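PDB 3EC6: general stress protein 26 from Bacillus anthracis, which is of unknown function but binds flavin-adenine dinucleotide and belongs to the pyridoxamine 5'-phosphate oxidase family, which suggests a flavin-dependent role. Local coordinates for residues D39-V44 with K117-T122; S85-S90 with Y113-I118. All coordinates share one frame; numbering follows the deposited sequence.

In the fold
Strand 113-126 has a partner along each edge here: 41-47 in interaction 1 and 77-87 in interaction 2. From the N terminus, helix 4-13 is followed by strands 17-24 and 27-38, and a tight turn leads into strand 41-47. Much later strand 113-126 returns beside it, and interaction 1 closes that long loop. Interaction 2 closes a shorter loop, joining the end of strand 77-87 to strand 113-126 across helix 90-96. The shorter loop nests inside the longer one. The two share Lys117 and Ile118, and a probable hydrogen bond from Ile116 N to Val44 O joins them, so strands 41-47, 113-126 and 77-87 lie side by side in one curved sheet.

Interaction 1 of 2, residues D39-V44 with K117-T122; sequences DFVLYV and KINPDT
Leu42 and Ile118 form the antiparallel hydrogen-bonded pair that joins strand 41-47 to strand 113-126. Ile118 N gives the shorter bond, 2.8 Å to Leu42 O, while Leu42 N meets Ile118 O at 3.2 Å. A CA-H...O contact from Lys117 CA supplements the bond at Leu42 O. Past this pair the strands are bridged by water, one molecule donating to both Phe40 O and Ile118 O.

The apolar contacts fall on two faces. On one, the CB atoms of Leu42 and Ile118 are 4.2 Å apart, and both side chains continue onto Val64 of strand 61-66. On the other, Tyr43 and Lys117 form the adjacent non-hydrogen-bonded pair and run side by side in the same direction. Lys117 leaves the backbone with CG anti to N (chi1 171°) and stays extended, which carries its methylenes along the tyrosine; CG comes within 3.6 Å of Tyr43 CE1, oblique to the ring. Val41 CG1 touches the same lysine CG at 3.9 Å. Pro120 CG packs 4.2 Å from Phe40 CB, and Phe40 O also neighbours the proline ring.

The polar ends share a second water, which accepts from Lys117 NZ and lies in the ring plane 2.8 Å from Tyr43 OH. Phe96 of helix 90-96 also meets this ring.

The pair closes part of a curled antiparallel sheet, with Leu42 and Ile118 buried against strand 61-66, consistent with the split-barrel fold of the FMN-binding clan.

Interaction 2 of 2, residues S85-S90 with Y113-I118; sequences SIEEDS and YVLIKI
Ile86 and Val114 meet diagonally across neighbouring strands, with Ile86 CG2 3.7 Å from Val114 CB. The other branch of Ile86 turns toward its non-hydrogen-bonded partner: chi1 of -59° and chi2 of -44° bring CD1 to 4.0 Å from Ile116 CG1. Ile53 of helix 51-58 packs on all three side chains.

Glu87 occupies the opposite face. Its CB lies 4.1 Å from Leu115 CB, and the chain then bends at chi2 (68°), allowing the carboxylate to serve two partners. OE2 accepts from Asp89 N at 2.9 Å, on the anti side and somewhat out of the carboxylate plane; Glu87 OE1 accepts a hydrogen bond, 2.6 Å long, from the O atom of the same water that joins Tyr43 and Lys117. The opposite charges are thus linked through water, without a direct salt bridge. Glu88 instead runs alongside Val114, its CD 3.9 Å from CG1, and forms a salt bridge with Arg48.

Along the backbone, two hydrogen-bonded pairs, Ser85 with Lys117 and Glu87 with Leu115, contribute four bonds. Asp89, the N-cap residue of helix 90-96, accepts from Leu92 N through OD2. Strand 77-87 thus leaves the sheet into an N-capped helix whose Leu92 and Phe96 pack on Leu115, in an antiparallel sheet consistent with the family's split-barrel fold.

Interaction 1 of 2, residues D39-V44 with K117-T122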
ATOM      1  N   ASP A  39       3.312   1.547  22.196  1.00 16.16           N
ATOM      2  CA  ASP A  39       2.703   0.225  22.266  1.00 16.96           C
ATOM      3  C   ASP A  39       2.149  -0.137  20.873  1.00 14.29           C
ATOM      4  O   ASP A  39       2.901  -0.136  19.891  1.00 14.72           O
ATOM      5  CB  ASP A  39       1.654   0.185  23.361  1.00 17.53           C
ATOM      6  CG  ASP A  39       2.286   0.270  24.751  1.00 24.07           C
ATOM      7  OD1 ASP A  39       3.312  -0.423  24.988  1.00 28.56           O
ATOM      8  OD2 ASP A  39       1.751   1.032  25.572  1.00 29.56           O
ATOM      9  N   PHE A  40       0.867  -0.484  20.778  1.00 12.99           N
ATOM     10  CA  PHE A  40       0.363  -0.915  19.458  1.00 11.66           C
ATOM     11  C   PHE A  40      -0.277   0.210  18.670  1.00 11.09           C
ATOM     12  O   PHE A  40      -0.740   0.007  17.554  1.00 11.80           O
ATOM     13  CB  PHE A  40      -0.646  -2.084  19.599  1.00 11.74           C
ATOM     14  CG  PHE A  40      -0.014  -3.341  20.149  1.00  9.91           C
ATOM     15  CD1 PHE A  40       0.914  -4.054  19.396  1.00 13.89           C
ATOM     16  CD2 PHE A  40      -0.320  -3.768  21.448  1.00 13.39           C
ATOM     17  CE1 PHE A  40       1.526  -5.174  19.903  1.00 14.88           C
ATOM     18  CE2 PHE A  40       0.289  -4.925  21.972  1.00 16.13           C
ATOM     19  CZ  PHE A  40       1.206  -5.622  21.186  1.00 17.91           C
ATOM     20  N   VAL A  41      -0.230   1.419  19.221  1.00 11.75           N
ATOM     21  CA  VAL A  41      -0.753   2.598  18.528  1.00 10.27           C
ATOM     22  C   VAL A  41       0.305   3.157  17.607  1.00 10.32           C
ATOM     23  O   VAL A  41       1.437   3.411  18.033  1.00  9.99           O
ATOM     24  CB  VAL A  41      -1.224   3.692  19.550  1.00 10.42           C
ATOM     25  CG1 VAL A  41      -1.654   4.951  18.808  1.00 11.40           C
ATOM     26  CG2 VAL A  41      -2.396   3.117  20.420  1.00 10.97           C
ATOM     27  N   LEU A  42      -0.033   3.337  16.327  1.00  9.81           N
ATOM     28  CA  LEU A  42       0.991   3.758  15.349  1.00  8.93           C
ATOM     29  C   LEU A  42       0.820   5.258  15.118  1.00  9.03           C
ATOM     30  O   LEU A  42      -0.251   5.826  15.281  1.00  8.75           O
ATOM     31  CB  LEU A  42       0.848   3.027  13.980  1.00  8.87           C
ATOM     32  CG  LEU A  42       0.996   1.513  14.121  1.00 10.99           C
ATOM     33  CD1 LEU A  42       0.790   0.884  12.747  1.00 12.85           C
ATOM     34  CD2 LEU A  42       2.358   1.123  14.652  1.00 14.22           C
ATOM     35  N   TYR A  43       1.926   5.908  14.753  1.00  9.09           N
ATOM     36  CA  TYR A  43       1.883   7.361  14.461  1.00  9.18           C
ATOM     37  C   TYR A  43       2.723   7.633  13.216  1.00  9.54           C
ATOM     38  O   TYR A  43       3.763   6.997  13.024  1.00  9.74           O
ATOM     39  CB  TYR A  43       2.518   8.181  15.595  1.00 10.70           C
ATOM     40  CG  TYR A  43       1.754   8.145  16.928  1.00 10.17           C
ATOM     41  CD1 TYR A  43       0.749   9.101  17.191  1.00 12.49           C
ATOM     42  CD2 TYR A  43       1.998   7.141  17.872  1.00 13.62           C
ATOM     43  CE1 TYR A  43       0.006   9.083  18.416  1.00 12.65           C
ATOM     44  CE2 TYR A  43       1.257   7.091  19.057  1.00 14.19           C
ATOM     45  CZ  TYR A  43       0.280   8.055  19.324  1.00 12.49           C
ATOM     46  OH  TYR A  43      -0.467   8.034  20.493  1.00 13.70           O
ATOM     47  N   VAL A  44       2.271   8.556  12.386  1.00  7.61           N
ATOM     48  CA  VAL A  44       3.052   8.974  11.207  1.00  8.49           C
ATOM     49  C   VAL A  44       3.156  10.507  11.282  1.00  7.81           C
ATOM     50  O   VAL A  44       2.168  11.189  11.574  1.00  9.33           O
ATOM     51  CB  VAL A  44       2.324   8.598   9.917  1.00  8.35           C
ATOM     52  CG1 VAL A  44       3.028   9.173   8.693  1.00  9.84           C
ATOM     53  CG2 VAL A  44       2.256   7.058   9.807  1.00 10.49           C
ATOM     54  N   LYS A 117      -2.482   9.588  14.128  1.00  8.24           N
ATOM     55  CA  LYS A 117      -2.533   8.597  15.184  1.00  9.23           C
ATOM     56  C   LYS A 117      -3.439   7.486  14.701  1.00  9.03           C
ATOM     57  O   LYS A 117      -4.571   7.718  14.294  1.00  9.89           O
ATOM     58  CB  LYS A 117      -3.132   9.229  16.453  1.00  8.65           C
ATOM     59  CG  LYS A 117      -3.411   8.184  17.520  1.00 11.93           C
ATOM     60  CD  LYS A 117      -3.832   8.875  18.809  1.00 11.77           C
ATOM     61  CE  LYS A 117      -4.243   7.884  19.876  1.00 20.16           C
ATOM     62  NZ  LYS A 117      -4.752   8.596  21.081  1.00 23.32           N
ATOM     63  N   ILE A 118      -2.973   6.248  14.718  1.00  8.90           N
ATOM     64  CA  ILE A 118      -3.793   5.138  14.194  1.00  9.33           C
ATOM     65  C   ILE A 118      -4.080   4.207  15.364  1.00 10.20           C
ATOM     66  O   ILE A 118      -3.165   3.568  15.928  1.00 10.48           O
ATOM     67  CB  ILE A 118      -3.039   4.370  13.089  1.00  8.27           C
ATOM     68  CG1 ILE A 118      -2.841   5.264  11.903  1.00 12.07           C
ATOM     69  CG2 ILE A 118      -3.894   3.153  12.622  1.00  9.38           C
ATOM     70  CD1 ILE A 118      -1.733   4.855  11.039  1.00 15.81           C
ATOM     71  N   ASN A 119      -5.349   4.161  15.754  0.50 10.38           N
ATOM     72  CA  ASN A 119      -5.794   3.319  16.869  0.50 10.95           C
ATOM     73  C   ASN A 119      -6.218   1.992  16.298  0.50 11.15           C
ATOM     74  O   ASN A 119      -7.219   1.934  15.600  0.50 10.65           O
ATOM     75  CB  ASN A 119      -6.976   3.933  17.613  0.50 11.42           C
ATOM     76  CG  ASN A 119      -6.540   4.963  18.603  0.50 12.82           C
ATOM     77  OD1 ASN A 119      -6.603   6.149  18.337  0.50 18.68           O
ATOM     78  ND2 ASN A 119      -6.042   4.505  19.744  0.50 17.34           N
ATOM     79  N   PRO A 120      -5.436   0.937  16.538  1.00 11.47           N
ATOM     80  CA  PRO A 120      -5.738  -0.296  15.826  1.00 10.35           C
ATOM     81  C   PRO A 120      -6.986  -0.992  16.410  1.00  8.96           C
ATOM     82  O   PRO A 120      -7.196  -1.004  17.630  1.00 11.09           O
ATOM     83  CB  PRO A 120      -4.507  -1.182  16.090  1.00 11.16           C
ATOM     84  CG  PRO A 120      -4.086  -0.717  17.532  1.00 13.96           C
ATOM     85  CD  PRO A 120      -4.289   0.778  17.458  1.00 12.99           C
ATOM     86  N   ASP A 121      -7.785  -1.550  15.503  1.00  6.93           N
ATOM     87  CA  ASP A 121      -8.841  -2.470  15.950  1.00  8.62           C
ATOM     88  C   ASP A 121      -8.355  -3.871  15.753  1.00  7.47           C
ATOM     89  O   ASP A 121      -8.650  -4.745  16.602  1.00  8.36           O
ATOM     90  CB  ASP A 121     -10.139  -2.244  15.149  1.00  9.39           C
ATOM     91  CG  ASP A 121     -10.819  -0.926  15.545  1.00 13.92           C
ATOM     92  OD1 ASP A 121     -10.906  -0.649  16.733  1.00 11.24           O
ATOM     93  OD2 ASP A 121     -11.164  -0.083  14.655  1.00 22.05           O
ATOM     94  N   THR A 122      -7.701  -4.148  14.613  1.00  7.02           N
ATOM     95  CA  THR A 122      -7.277  -5.523  14.315  1.00  8.34           C
ATOM     96  C   THR A 122      -5.850  -5.464  13.775  1.00  6.71           C
ATOM     97  O   THR A 122      -5.547  -4.600  12.946  1.00  8.23           O
ATOM     98  CB  THR A 122      -8.190  -6.197  13.276  1.00 10.56           C
ATOM     99  OG1 THR A 122      -9.552  -6.032  13.712  1.00 11.37           O
ATOM    100  CG2 THR A 122      -7.875  -7.702  13.122  1.00 12.61           C
TER
HETATM  101  O   HOH W   1      -2.007   1.069  15.156  1.00 30.56           O
HETATM  102  O   HOH W   2      -2.081  10.034  21.518  1.00 18.09           O

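Interaction 2 of 2, residues S85-S90 with Y113-I118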
ATOM      1  N   SER A  85      -6.832   9.600  13.656  1.00 10.79           N
ATOM      2  CA  SER A  85      -7.128  10.980  14.045  1.00 11.36           C
ATOM      3  C   SER A  85      -5.827  11.785  13.971  1.00 11.23           C
ATOM      4  O   SER A  85      -4.747  11.233  13.767  1.00 12.22           O
ATOM      5  CB  SER A  85      -7.746  10.995  15.444  1.00 12.93           C
ATOM      6  OG  SER A  85      -6.843  10.450  16.381  1.00 15.24           O
ATOM      7  N   ILE A  86      -5.933  13.097  14.161  1.00 11.16           N
ATOM      8  CA  ILE A  86      -4.730  13.953  14.106  1.00 11.53           C
ATOM      9  C   ILE A  86      -4.316  14.288  15.519  1.00 12.66           C
ATOM     10  O   ILE A  86      -5.162  14.598  16.389  1.00 13.42           O
ATOM     11  CB  ILE A  86      -5.039  15.220  13.302  1.00 11.99           C
ATOM     12  CG1 ILE A  86      -5.489  14.830  11.897  1.00 14.18           C
ATOM     13  CG2 ILE A  86      -3.737  16.099  13.159  1.00 14.64           C
ATOM     14  CD1 ILE A  86      -4.676  13.768  11.248  1.00 17.83           C
ATOM     15  N   GLU A  87      -3.014  14.215  15.774  1.00 10.48           N
ATOM     16  CA  GLU A  87      -2.466  14.379  17.122  1.00 12.94           C
ATOM     17  C   GLU A  87      -1.439  15.507  17.016  1.00 11.64           C
ATOM     18  O   GLU A  87      -0.539  15.482  16.156  1.00 11.80           O
ATOM     19  CB  GLU A  87      -1.860  13.032  17.609  1.00 13.29           C
ATOM     20  CG  GLU A  87      -1.056  13.159  18.900  1.00 17.55           C
ATOM     21  CD  GLU A  87      -1.925  13.494  20.108  1.00 18.17           C
ATOM     22  OE1 GLU A  87      -2.424  12.534  20.731  1.00 24.22           O
ATOM     23  OE2 GLU A  87      -2.060  14.680  20.484  1.00 18.19           O
ATOM     24  N   GLU A  88      -1.601  16.533  17.866  1.00 13.39           N
ATOM     25  CA  GLU A  88      -0.667  17.655  17.834  1.00 13.83           C
ATOM     26  C   GLU A  88       0.092  17.752  19.178  1.00 13.99           C
ATOM     27  O   GLU A  88       0.729  18.764  19.437  1.00 15.36           O
ATOM     28  CB  GLU A  88      -1.386  18.987  17.549  1.00 14.30           C
ATOM     29  CG  GLU A  88      -2.167  18.950  16.255  1.00 17.22           C
ATOM     30  CD  GLU A  88      -2.328  20.296  15.590  1.00 21.61           C
ATOM     31  OE1 GLU A  88      -1.391  21.132  15.621  1.00 22.96           O
ATOM     32  OE2 GLU A  88      -3.392  20.501  14.992  1.00 26.01           O
ATOM     33  N   ASP A  89      -0.003  16.721  20.010  1.00 15.21           N
ATOM     34  CA  ASP A  89       0.698  16.691  21.311  1.00 16.53           C
ATOM     35  C   ASP A  89       2.198  16.958  21.123  1.00 16.57           C
ATOM     36  O   ASP A  89       2.876  16.221  20.409  1.00 15.68           O
ATOM     37  CB  ASP A  89       0.478  15.326  21.937  1.00 17.35           C
ATOM     38  CG  ASP A  89       1.162  15.199  23.264  1.00 21.06           C
ATOM     39  OD1 ASP A  89       0.691  15.835  24.245  1.00 23.48           O
ATOM     40  OD2 ASP A  89       2.181  14.491  23.338  1.00 23.99           O
ATOM     41  N   SER A  90       2.709  18.016  21.759  0.50 16.26           N
ATOM     42  CA  SER A  90       4.131  18.391  21.643  0.50 16.99           C
ATOM     43  C   SER A  90       5.076  17.305  22.124  0.50 15.96           C
ATOM     44  O   SER A  90       6.141  17.117  21.538  0.50 15.13           O
ATOM     45  CB  SER A  90       4.428  19.681  22.401  0.50 17.62           C
ATOM     46  OG  SER A  90       3.720  20.756  21.825  0.50 20.08           O
ATOM     47  N   TYR A 113       3.825  20.556  11.266  1.00  6.67           N
ATOM     48  CA  TYR A 113       4.047  19.156  11.689  1.00  6.55           C
ATOM     49  C   TYR A 113       2.857  18.688  12.533  1.00  7.50           C
ATOM     50  O   TYR A 113       2.539  19.250  13.580  1.00  8.35           O
ATOM     51  CB  TYR A 113       5.345  19.150  12.505  1.00  6.33           C
ATOM     52  CG  TYR A 113       5.762  17.870  13.222  1.00  6.23           C
ATOM     53  CD1 TYR A 113       5.219  16.615  12.874  1.00  7.32           C
ATOM     54  CD2 TYR A 113       6.760  17.940  14.232  1.00  9.57           C
ATOM     55  CE1 TYR A 113       5.606  15.491  13.522  1.00  5.76           C
ATOM     56  CE2 TYR A 113       7.193  16.785  14.901  1.00  6.98           C
ATOM     57  CZ  TYR A 113       6.585  15.565  14.519  1.00  5.52           C
ATOM     58  OH  TYR A 113       7.009  14.423  15.166  1.00  9.00           O
ATOM     59  N   VAL A 114       2.214  17.641  12.064  1.00  6.51           N
ATOM     60  CA  VAL A 114       1.202  16.970  12.900  1.00  7.47           C
ATOM     61  C   VAL A 114       1.499  15.496  12.822  1.00  5.76           C
ATOM     62  O   VAL A 114       2.254  15.021  11.944  1.00  7.78           O
ATOM     63  CB  VAL A 114      -0.245  17.221  12.396  1.00  8.27           C
ATOM     64  CG1 VAL A 114      -0.572  18.714  12.494  1.00 10.23           C
ATOM     65  CG2 VAL A 114      -0.434  16.725  10.937  1.00  9.94           C
ATOM     66  N   LEU A 115       0.887  14.760  13.733  1.00  5.27           N
ATOM     67  CA  LEU A 115       0.951  13.295  13.692  1.00  6.72           C
ATOM     68  C   LEU A 115      -0.411  12.723  13.285  1.00  7.31           C
ATOM     69  O   LEU A 115      -1.457  13.183  13.742  1.00  8.99           O
ATOM     70  CB  LEU A 115       1.338  12.714  15.062  1.00  7.07           C
ATOM     71  CG  LEU A 115       2.766  13.010  15.529  1.00  9.08           C
ATOM     72  CD1 LEU A 115       2.857  12.677  17.030  1.00  9.75           C
ATOM     73  CD2 LEU A 115       3.790  12.240  14.714  1.00  9.53           C
ATOM     74  N   ILE A 116      -0.374  11.694  12.431  1.00  7.66           N
ATOM     75  CA  ILE A 116      -1.569  10.869  12.254  1.00  8.27           C
ATOM     76  C   ILE A 116      -1.465   9.712  13.265  1.00  8.28           C
ATOM     77  O   ILE A 116      -0.475   8.997  13.293  1.00  9.22           O
ATOM     78  CB  ILE A 116      -1.595  10.313  10.873  1.00  7.96           C
ATOM     79  CG1 ILE A 116      -1.686  11.432   9.852  1.00 10.79           C
ATOM     80  CG2 ILE A 116      -2.780   9.352  10.767  1.00  9.95           C
ATOM     81  CD1 ILE A 116      -1.567  10.914   8.385  1.00 13.90           C
ATOM     82  N   LYS A 117      -2.482   9.588  14.128  1.00  8.24           N
ATOM     83  CA  LYS A 117      -2.533   8.597  15.184  1.00  9.23           C
ATOM     84  C   LYS A 117      -3.439   7.486  14.701  1.00  9.03           C
ATOM     85  O   LYS A 117      -4.571   7.718  14.294  1.00  9.89           O
ATOM     86  CB  LYS A 117      -3.132   9.229  16.453  1.00  8.65           C
ATOM     87  CG  LYS A 117      -3.411   8.184  17.520  1.00 11.93           C
ATOM     88  CD  LYS A 117      -3.832   8.875  18.809  1.00 11.77           C
ATOM     89  CE  LYS A 117      -4.243   7.884  19.876  1.00 20.16           C
ATOM     90  NZ  LYS A 117      -4.752   8.596  21.081  1.00 23.32           N
ATOM     91  N   ILE A 118      -2.973   6.248  14.718  1.00  8.90           N
ATOM     92  CA  ILE A 118      -3.793   5.138  14.194  1.00  9.33           C
ATOM     93  C   ILE A 118      -4.080   4.207  15.364  1.00 10.20           C
ATOM     94  O   ILE A 118      -3.165   3.568  15.928  1.00 10.48           O
ATOM     95  CB  ILE A 118      -3.039   4.370  13.089  1.00  8.27           C
ATOM     96  CG1 ILE A 118      -2.841   5.264  11.903  1.00 12.07           C
ATOM     97  CG2 ILE A 118      -3.894   3.153  12.622  1.00  9.38           C
ATOM     98  CD1 ILE A 118      -1.733   4.855  11.039  1.00 15.81           C
TER
HETATM   99  O   HOH W   2      -2.081  10.034  21.518  1.00 18.09           O